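Local coordinates for protein tRNA (guanine(26)-N(2))-dimethyltransferase (Pyrococcus horikoshii, PDB 2DUL) that probably dimethylates the exocyclic N2 of guanine 26 in a number of tRNAs, using S-adenosyl-L-methionine as methyl donor, at residues Ile50-Leu55 / Asn122-Glu127; Leu219-Asp224 / Arg228-Leu233. One frame throughout, in Å; residues are numbered along the deposited sequence.

Contact 1. Residues Ile50-Leu55 / Asn122-Glu127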
ATOM      1  N   ILE A  50       1.067 -13.588 -14.277  1.00 21.32           N
ATOM      2  CA  ILE A  50       0.173 -14.395 -13.449  1.00 20.13           C
ATOM      3  C   ILE A  50      -0.137 -13.627 -12.165  1.00 20.56           C
ATOM      4  O   ILE A  50       0.754 -13.366 -11.358  1.00 17.81           O
ATOM      5  CB  ILE A  50       0.834 -15.737 -13.098  1.00 21.08           C
ATOM      6  CG1 ILE A  50       1.383 -16.389 -14.369  1.00 22.63           C
ATOM      7  CG2 ILE A  50      -0.172 -16.664 -12.436  1.00 20.91           C
ATOM      8  CD1 ILE A  50       2.178 -17.659 -14.113  1.00 24.79           C
ATOM      9  N   VAL A  51      -1.403 -13.278 -11.967  1.00 20.87           N
ATOM     10  CA  VAL A  51      -1.777 -12.496 -10.796  1.00 19.14           C
ATOM     11  C   VAL A  51      -2.894 -13.108  -9.963  1.00 18.16           C
ATOM     12  O   VAL A  51      -3.696 -13.898 -10.458  1.00 16.89           O
ATOM     13  CB  VAL A  51      -2.186 -11.081 -11.224  1.00 21.61           C
ATOM     14  CG1 VAL A  51      -1.070 -10.456 -12.065  1.00 20.13           C
ATOM     15  CG2 VAL A  51      -3.485 -11.129 -12.027  1.00 21.42           C
ATOM     16  N   LEU A  52      -2.935 -12.728  -8.691  1.00 17.46           N
ATOM     17  CA  LEU A  52      -3.938 -13.230  -7.768  1.00 18.13           C
ATOM     18  C   LEU A  52      -4.689 -12.133  -7.011  1.00 17.48           C
ATOM     19  O   LEU A  52      -4.078 -11.223  -6.438  1.00 18.46           O
ATOM     20  CB  LEU A  52      -3.282 -14.166  -6.739  1.00 18.39           C
ATOM     21  CG  LEU A  52      -4.156 -14.556  -5.538  1.00 17.40           C
ATOM     22  CD1 LEU A  52      -5.310 -15.436  -6.010  1.00 18.19           C
ATOM     23  CD2 LEU A  52      -3.317 -15.291  -4.493  1.00 19.08           C
ATOM     24  N   ASP A  53      -6.015 -12.230  -7.029  1.00 17.24           N
ATOM     25  CA  ASP A  53      -6.898 -11.329  -6.289  1.00 17.97           C
ATOM     26  C   ASP A  53      -7.288 -12.279  -5.145  1.00 18.03           C
ATOM     27  O   ASP A  53      -8.243 -13.048  -5.260  1.00 20.06           O
ATOM     28  CB  ASP A  53      -8.111 -10.954  -7.152  1.00 19.70           C
ATOM     29  CG  ASP A  53      -9.155 -10.147  -6.391  1.00 21.68           C
ATOM     30  OD1 ASP A  53      -8.888  -9.746  -5.240  1.00 22.04           O
ATOM     31  OD2 ASP A  53     -10.245  -9.908  -6.955  1.00 23.23           O
ATOM     32  N   ALA A  54      -6.507 -12.240  -4.065  1.00 17.74           N
ATOM     33  CA  ALA A  54      -6.661 -13.137  -2.911  1.00 19.33           C
ATOM     34  C   ALA A  54      -7.985 -13.198  -2.157  1.00 20.28           C
ATOM     35  O   ALA A  54      -8.414 -14.279  -1.750  1.00 20.85           O
ATOM     36  CB  ALA A  54      -5.519 -12.883  -1.912  1.00 17.69           C
ATOM     37  N   LEU A  55      -8.613 -12.046  -1.951  1.00 21.22           N
ATOM     38  CA  LEU A  55      -9.891 -11.953  -1.242  1.00 23.08           C
ATOM     39  C   LEU A  55     -10.762 -11.097  -2.157  1.00 23.63           C
ATOM     40  O   LEU A  55     -10.885  -9.890  -1.969  1.00 23.73           O
ATOM     41  CB  LEU A  55      -9.663 -11.275   0.111  1.00 24.79           C
ATOM     42  CG  LEU A  55      -8.685 -12.066   0.994  1.00 27.96           C
ATOM     43  CD1 LEU A  55      -7.703 -11.128   1.675  1.00 28.07           C
ATOM     44  CD2 LEU A  55      -9.465 -12.882   2.012  1.00 28.52           C
ATOM     45  N   ASN A 122      -5.277 -18.598   2.422  1.00 20.36           N
ATOM     46  CA  ASN A 122      -4.053 -19.259   2.869  1.00 21.29           C
ATOM     47  C   ASN A 122      -3.904 -20.648   2.254  1.00 22.23           C
ATOM     48  O   ASN A 122      -2.792 -21.080   1.941  1.00 21.39           O
ATOM     49  CB  ASN A 122      -4.013 -19.378   4.400  1.00 20.45           C
ATOM     50  CG  ASN A 122      -3.439 -18.136   5.072  1.00 23.03           C
ATOM     51  OD1 ASN A 122      -2.510 -17.509   4.557  1.00 21.40           O
ATOM     52  ND2 ASN A 122      -3.979 -17.788   6.239  1.00 19.25           N
ATOM     53  N   ARG A 123      -5.019 -21.350   2.075  1.00 22.68           N
ATOM     54  CA  ARG A 123      -4.964 -22.683   1.489  1.00 22.95           C
ATOM     55  C   ARG A 123      -4.620 -22.581   0.006  1.00 22.07           C
ATOM     56  O   ARG A 123      -3.778 -23.330  -0.495  1.00 20.38           O
ATOM     57  CB  ARG A 123      -6.295 -23.414   1.683  1.00 26.11           C
ATOM     58  CG  ARG A 123      -6.274 -24.869   1.225  1.00 32.82           C
ATOM     59  CD  ARG A 123      -7.488 -25.616   1.762  1.00 39.93           C
ATOM     60  NE  ARG A 123      -7.561 -26.998   1.290  1.00 46.18           N
ATOM     61  CZ  ARG A 123      -7.944 -27.357   0.067  1.00 48.17           C
ATOM     62  NH1 ARG A 123      -8.291 -26.433  -0.818  1.00 50.33           N
ATOM     63  NH2 ARG A 123      -7.982 -28.639  -0.271  1.00 49.02           N
ATOM     64  N   LEU A 124      -5.259 -21.648  -0.694  1.00 19.48           N
ATOM     65  CA  LEU A 124      -4.970 -21.471  -2.115  1.00 19.65           C
ATOM     66  C   LEU A 124      -3.504 -21.079  -2.344  1.00 17.94           C
ATOM     67  O   LEU A 124      -2.824 -21.665  -3.188  1.00 17.66           O
ATOM     68  CB  LEU A 124      -5.887 -20.406  -2.732  1.00 20.50           C
ATOM     69  CG  LEU A 124      -5.612 -20.075  -4.206  1.00 23.48           C
ATOM     70  CD1 LEU A 124      -5.683 -21.338  -5.061  1.00 24.44           C
ATOM     71  CD2 LEU A 124      -6.622 -19.055  -4.683  1.00 25.69           C
ATOM     72  N   MET A 125      -3.012 -20.099  -1.592  1.00 17.17           N
ATOM     73  CA  MET A 125      -1.626 -19.661  -1.757  1.00 17.73           C
ATOM     74  C   MET A 125      -0.614 -20.745  -1.382  1.00 18.20           C
ATOM     75  O   MET A 125       0.474 -20.814  -1.966  1.00 17.84           O
ATOM     76  CB  MET A 125      -1.377 -18.374  -0.958  1.00 17.30           C
ATOM     77  CG  MET A 125      -2.155 -17.176  -1.511  1.00 18.27           C
ATOM     78  SD  MET A 125      -1.685 -15.605  -0.768  1.00 18.10           S
ATOM     79  CE  MET A 125      -2.353 -15.800   0.921  1.00 16.98           C
ATOM     80  N   ALA A 126      -0.969 -21.595  -0.420  1.00 18.34           N
ATOM     81  CA  ALA A 126      -0.084 -22.688  -0.014  1.00 19.42           C
ATOM     82  C   ALA A 126       0.004 -23.710  -1.146  1.00 22.18           C
ATOM     83  O   ALA A 126       1.034 -24.370  -1.330  1.00 23.85           O
ATOM     84  CB  ALA A 126      -0.610 -23.354   1.252  1.00 19.94           C
ATOM     85  N   GLU A 127      -1.083 -23.846  -1.900  1.00 22.58           N
ATOM     86  CA  GLU A 127      -1.127 -24.776  -3.023  1.00 26.34           C
ATOM     87  C   GLU A 127      -0.324 -24.238  -4.215  1.00 25.60           C
ATOM     88  O   GLU A 127       0.234 -25.010  -4.996  1.00 26.29           O
ATOM     89  CB  GLU A 127      -2.580 -25.025  -3.450  1.00 29.53           C
ATOM     90  CG  GLU A 127      -3.457 -25.596  -2.338  1.00 39.00           C
ATOM     91  CD  GLU A 127      -4.873 -25.921  -2.793  1.00 43.06           C
ATOM     92  OE1 GLU A 127      -5.541 -25.040  -3.376  1.00 46.07           O
ATOM     93  OE2 GLU A 127      -5.322 -27.064  -2.555  1.00 47.09           O
TER

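Contact 2. Residues Leu219-Asp224 / Arg228-Leu233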
ATOM      1  N   LEU A 219       5.794   1.459  -4.254  1.00 18.59           N
ATOM      2  CA  LEU A 219       4.925   2.558  -3.867  1.00 19.37           C
ATOM      3  C   LEU A 219       4.174   2.197  -2.599  1.00 18.85           C
ATOM      4  O   LEU A 219       3.563   1.136  -2.516  1.00 17.69           O
ATOM      5  CB  LEU A 219       3.913   2.850  -4.978  1.00 20.58           C
ATOM      6  CG  LEU A 219       2.764   3.801  -4.618  1.00 19.36           C
ATOM      7  CD1 LEU A 219       3.320   5.181  -4.299  1.00 20.18           C
ATOM      8  CD2 LEU A 219       1.777   3.873  -5.772  1.00 21.15           C
ATOM      9  N   ALA A 220       4.235   3.077  -1.607  1.00 19.09           N
ATOM     10  CA  ALA A 220       3.524   2.855  -0.353  1.00 19.75           C
ATOM     11  C   ALA A 220       2.925   4.199   0.014  1.00 21.12           C
ATOM     12  O   ALA A 220       3.605   5.226  -0.043  1.00 22.10           O
ATOM     13  CB  ALA A 220       4.472   2.377   0.729  1.00 18.22           C
ATOM     14  N   TYR A 221       1.651   4.197   0.390  1.00 21.16           N
ATOM     15  CA  TYR A 221       0.990   5.444   0.718  1.00 20.83           C
ATOM     16  C   TYR A 221      -0.188   5.255   1.660  1.00 22.40           C
ATOM     17  O   TYR A 221      -0.606   4.132   1.939  1.00 21.90           O
ATOM     18  CB  TYR A 221       0.518   6.114  -0.580  1.00 22.30           C
ATOM     19  CG  TYR A 221      -0.554   5.347  -1.328  1.00 23.71           C
ATOM     20  CD1 TYR A 221      -1.906   5.548  -1.045  1.00 23.70           C
ATOM     21  CD2 TYR A 221      -0.222   4.417  -2.315  1.00 24.83           C
ATOM     22  CE1 TYR A 221      -2.900   4.844  -1.724  1.00 24.84           C
ATOM     23  CE2 TYR A 221      -1.212   3.703  -3.002  1.00 25.89           C
ATOM     24  CZ  TYR A 221      -2.550   3.927  -2.698  1.00 26.51           C
ATOM     25  OH  TYR A 221      -3.537   3.235  -3.363  1.00 26.32           O
ATOM     26  N   TYR A 222      -0.705   6.376   2.151  1.00 22.05           N
ATOM     27  CA  TYR A 222      -1.853   6.388   3.044  1.00 22.76           C
ATOM     28  C   TYR A 222      -2.970   7.146   2.334  1.00 24.35           C
ATOM     29  O   TYR A 222      -2.713   8.141   1.655  1.00 22.23           O
ATOM     30  CB  TYR A 222      -1.515   7.113   4.348  1.00 23.72           C
ATOM     31  CG  TYR A 222      -2.729   7.392   5.201  1.00 24.91           C
ATOM     32  CD1 TYR A 222      -3.277   6.401   6.011  1.00 25.96           C
ATOM     33  CD2 TYR A 222      -3.370   8.631   5.146  1.00 27.33           C
ATOM     34  CE1 TYR A 222      -4.435   6.632   6.746  1.00 28.87           C
ATOM     35  CE2 TYR A 222      -4.531   8.872   5.874  1.00 28.32           C
ATOM     36  CZ  TYR A 222      -5.058   7.869   6.670  1.00 28.20           C
ATOM     37  OH  TYR A 222      -6.212   8.091   7.382  1.00 30.22           O
ATOM     38  N   LYS A 223      -4.203   6.679   2.492  1.00 24.43           N
ATOM     39  CA  LYS A 223      -5.341   7.341   1.869  1.00 27.12           C
ATOM     40  C   LYS A 223      -6.652   6.964   2.538  1.00 27.08           C
ATOM     41  O   LYS A 223      -7.011   5.790   2.613  1.00 25.41           O
ATOM     42  CB  LYS A 223      -5.422   6.989   0.380  1.00 28.45           C
ATOM     43  CG  LYS A 223      -6.500   7.755  -0.391  1.00 31.26           C
ATOM     44  CD  LYS A 223      -6.135   9.225  -0.528  1.00 32.86           C
ATOM     45  CE  LYS A 223      -7.083   9.957  -1.473  1.00 35.24           C
ATOM     46  NZ  LYS A 223      -8.449  10.098  -0.906  1.00 34.71           N
ATOM     47  N   ASP A 224      -7.355   7.977   3.027  1.00 29.82           N
ATOM     48  CA  ASP A 224      -8.652   7.799   3.665  1.00 30.73           C
ATOM     49  C   ASP A 224      -8.737   6.586   4.588  1.00 30.54           C
ATOM     50  O   ASP A 224      -9.536   5.677   4.372  1.00 30.04           O
ATOM     51  CB  ASP A 224      -9.744   7.707   2.597  1.00 33.43           C
ATOM     52  CG  ASP A 224     -11.124   8.018   3.148  1.00 36.40           C
ATOM     53  OD1 ASP A 224     -12.123   7.771   2.440  1.00 37.42           O
ATOM     54  OD2 ASP A 224     -11.209   8.517   4.290  1.00 37.20           O
ATOM     55  N   ARG A 228      -1.491   1.321   2.139  1.00 21.04           N
ATOM     56  CA  ARG A 228      -1.181   0.540   0.947  1.00 21.01           C
ATOM     57  C   ARG A 228       0.325   0.401   0.732  1.00 21.03           C
ATOM     58  O   ARG A 228       1.069   1.375   0.842  1.00 20.70           O
ATOM     59  CB  ARG A 228      -1.777   1.238  -0.279  1.00 25.65           C
ATOM     60  CG  ARG A 228      -2.840   0.476  -1.044  1.00 30.96           C
ATOM     61  CD  ARG A 228      -2.331  -0.842  -1.600  1.00 34.44           C
ATOM     62  NE  ARG A 228      -3.121  -1.273  -2.751  1.00 35.12           N
ATOM     63  CZ  ARG A 228      -3.253  -2.538  -3.142  1.00 36.45           C
ATOM     64  NH1 ARG A 228      -2.653  -3.510  -2.467  1.00 35.12           N
ATOM     65  NH2 ARG A 228      -3.970  -2.828  -4.219  1.00 34.85           N
ATOM     66  N   ALA A 229       0.771  -0.803   0.395  1.00 19.45           N
ATOM     67  CA  ALA A 229       2.189  -1.025   0.150  1.00 20.75           C
ATOM     68  C   ALA A 229       2.423  -1.976  -1.011  1.00 21.45           C
ATOM     69  O   ALA A 229       1.934  -3.109  -1.007  1.00 22.32           O
ATOM     70  CB  ALA A 229       2.863  -1.574   1.408  1.00 20.65           C
ATOM     71  N   PHE A 230       3.164  -1.500  -2.007  1.00 20.05           N
ATOM     72  CA  PHE A 230       3.514  -2.313  -3.161  1.00 19.14           C
ATOM     73  C   PHE A 230       5.018  -2.544  -3.070  1.00 18.29           C
ATOM     74  O   PHE A 230       5.795  -1.587  -3.077  1.00 18.21           O
ATOM     75  CB  PHE A 230       3.200  -1.589  -4.478  1.00 19.84           C
ATOM     76  CG  PHE A 230       1.735  -1.379  -4.728  1.00 21.42           C
ATOM     77  CD1 PHE A 230       1.140  -0.148  -4.475  1.00 20.81           C
ATOM     78  CD2 PHE A 230       0.949  -2.417  -5.218  1.00 23.67           C
ATOM     79  CE1 PHE A 230      -0.223   0.053  -4.706  1.00 22.58           C
ATOM     80  CE2 PHE A 230      -0.419  -2.231  -5.455  1.00 23.18           C
ATOM     81  CZ  PHE A 230      -1.006  -0.993  -5.198  1.00 24.51           C
ATOM     82  N   VAL A 231       5.430  -3.803  -2.975  1.00 18.19           N
ATOM     83  CA  VAL A 231       6.849  -4.112  -2.884  1.00 18.36           C
ATOM     84  C   VAL A 231       7.300  -5.124  -3.917  1.00 18.38           C
ATOM     85  O   VAL A 231       6.522  -5.966  -4.373  1.00 18.84           O
ATOM     86  CB  VAL A 231       7.228  -4.639  -1.470  1.00 17.83           C
ATOM     87  CG1 VAL A 231       6.901  -3.588  -0.427  1.00 19.47           C
ATOM     88  CG2 VAL A 231       6.497  -5.933  -1.174  1.00 18.57           C
ATOM     89  N   LYS A 232       8.569  -5.016  -4.290  1.00 20.15           N
ATOM     90  CA  LYS A 232       9.186  -5.913  -5.255  1.00 21.00           C
ATOM     91  C   LYS A 232      10.119  -6.816  -4.460  1.00 21.25           C
ATOM     92  O   LYS A 232      11.040  -6.337  -3.799  1.00 22.23           O
ATOM     93  CB  LYS A 232      10.001  -5.114  -6.278  1.00 22.19           C
ATOM     94  CG  LYS A 232      10.776  -5.977  -7.275  1.00 24.36           C
ATOM     95  CD  LYS A 232       9.850  -6.705  -8.242  1.00 25.64           C
ATOM     96  CE  LYS A 232      10.651  -7.361  -9.364  1.00 25.65           C
ATOM     97  NZ  LYS A 232       9.799  -8.081 -10.345  1.00 28.01           N
ATOM     98  N   LEU A 233       9.877  -8.117  -4.511  1.00 20.27           N
ATOM     99  CA  LEU A 233      10.713  -9.059  -3.782  1.00 21.20           C
ATOM    100  C   LEU A 233      12.079  -9.186  -4.458  1.00 21.58           C
ATOM    101  O   LEU A 233      12.174  -9.204  -5.686  1.00 21.03           O
ATOM    102  CB  LEU A 233      10.015 -10.422  -3.708  1.00 19.46           C
ATOM    103  CG  LEU A 233       8.667 -10.390  -2.974  1.00 19.63           C
ATOM    104  CD1 LEU A 233       8.027 -11.766  -2.995  1.00 19.60           C
ATOM    105  CD2 LEU A 233       8.870  -9.932  -1.538  1.00 19.51           C
TER
HETATM  106  O   HOH W   1      -4.014   0.834  -4.507  1.00 29.19           O

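Contact 1. Residues Ile50-Leu55 / Asn122-Glu127
No polar bond joins Leu-52 to Leu-124 and Met-125; the shortest one within the two segments, from Ala-126 N to Asn-122 O at 3.0 Å, closes the helical turn that presents both side chains to the strand. Leu-52 extends from strand 50-53 with its CG anti to the backbone N (chi1 168°), and its two methyls divide the work. CD2 meets Met-125, closest at CG (3.7 Å), with SD at 4.1 Å, the two side chains crossing at about a right angle. CD1 reaches Leu-124 CD2 at 4.1 Å, where the leucines slide past each other in opposite directions. A bend at chi3 of -70° turns Met-125 CE away, leaving CG and SD to do the touching. Trp-75 of strand 73-78 lies against both leucines, while Thr-149 and Ala-150 of helix 144-153 border Met-125. The helix belongs to the connection between sheet strands 113-118 and 132-137, and so packs on the Rossmann-like sheet of a class I methyltransferase. Its polar groups turn to other partners: Asn-122 bonds Glu-145 and Thr-149, and Arg-123 pairs with Asp-119. Apolar contact of a few side-chain groups joins helix and strand here, without any directional bond between them.

Contact 2. Residues Leu219-Asp224 / Arg228-Leu233
The Tyr-221 ring carries Arg-228 CB over one face, 3.8 Å from the ring centroid and 18° off its normal, a CH-pi contact, and has Lys-223 CB at its edge. The Arg-228 guanidinium takes Phe-230 CZ on one face, 3.2 Å above its plane and toward the rim, and a water at its edge. The Phe-230 ring offers its own edge to Leu-219 O and to Tyr-221, whose CE2 lies 4.1 Å from Phe-230 CE1. Tyr-221 reaches this place with CG between the backbone N and the carbonyl carbon (chi1 65°), which stands the ring beside the arginine chain, the two pointing the same way. The water links their polar ends, 2.7 Å from Tyr-221 OH and 2.9 Å from Arg-228 NE, whose proton it accepts. At the far end of the guanidinium, Arg-228 NH1 forms a salt bridge with Asp-136. With an alanine in place of Tyr-221, Arg-228 CB would probably lose its aromatic cover and the water its bond to the tyrosine OH, leaving the arginine chain freer to shift. Beneath these groups the strands form an antiparallel hairpin. Leu-219/Phe-230 and Tyr-221/Arg-228 are hydrogen-bonded pairs, each with two bonds, of which Phe-230 N to Leu-219 O is shortest at 2.7 Å. Between them Ala-220 and Ala-229 form a non-hydrogen-bonded pair, and Ala-220 CA makes a CA-H...O contact of 3.1 Å with Arg-228 O. Helix 33-46 covers the Tyr-221 and Phe-230 face through Ile-38 and Leu-42, helix 192-209 meets the alanine face through Thr-197, Val-201 and Leu-200, and strand 158-164 continues the sheet beside strand 226-235.

How the contacts relate
Contacts 1 and 2 belong to the same mixed sheet, with centres 19 Å apart and nearest atoms about 9 Å apart, without touching. From strand 50-53 the order runs through strands 132-137 and 158-164 to the hairpin of contact 2, whose strand 213-223 is outermost on that side. Strand 132-137, next to strand 50-53, also supplies Asp-136, the salt-bridge partner of Arg-228. Contact 2 borders the predicted S-adenosyl-L-methionine site, Arg-228 and Arg-61 side chains about 3 Å apart; contact 1 is tied to it through its helix, where predicted Ala-121 precedes Met-125 by one turn, side chains about 4 Å apart. A glycerol about 4 Å from the Tyr-221 side chain probably came from the crystallisation liquor.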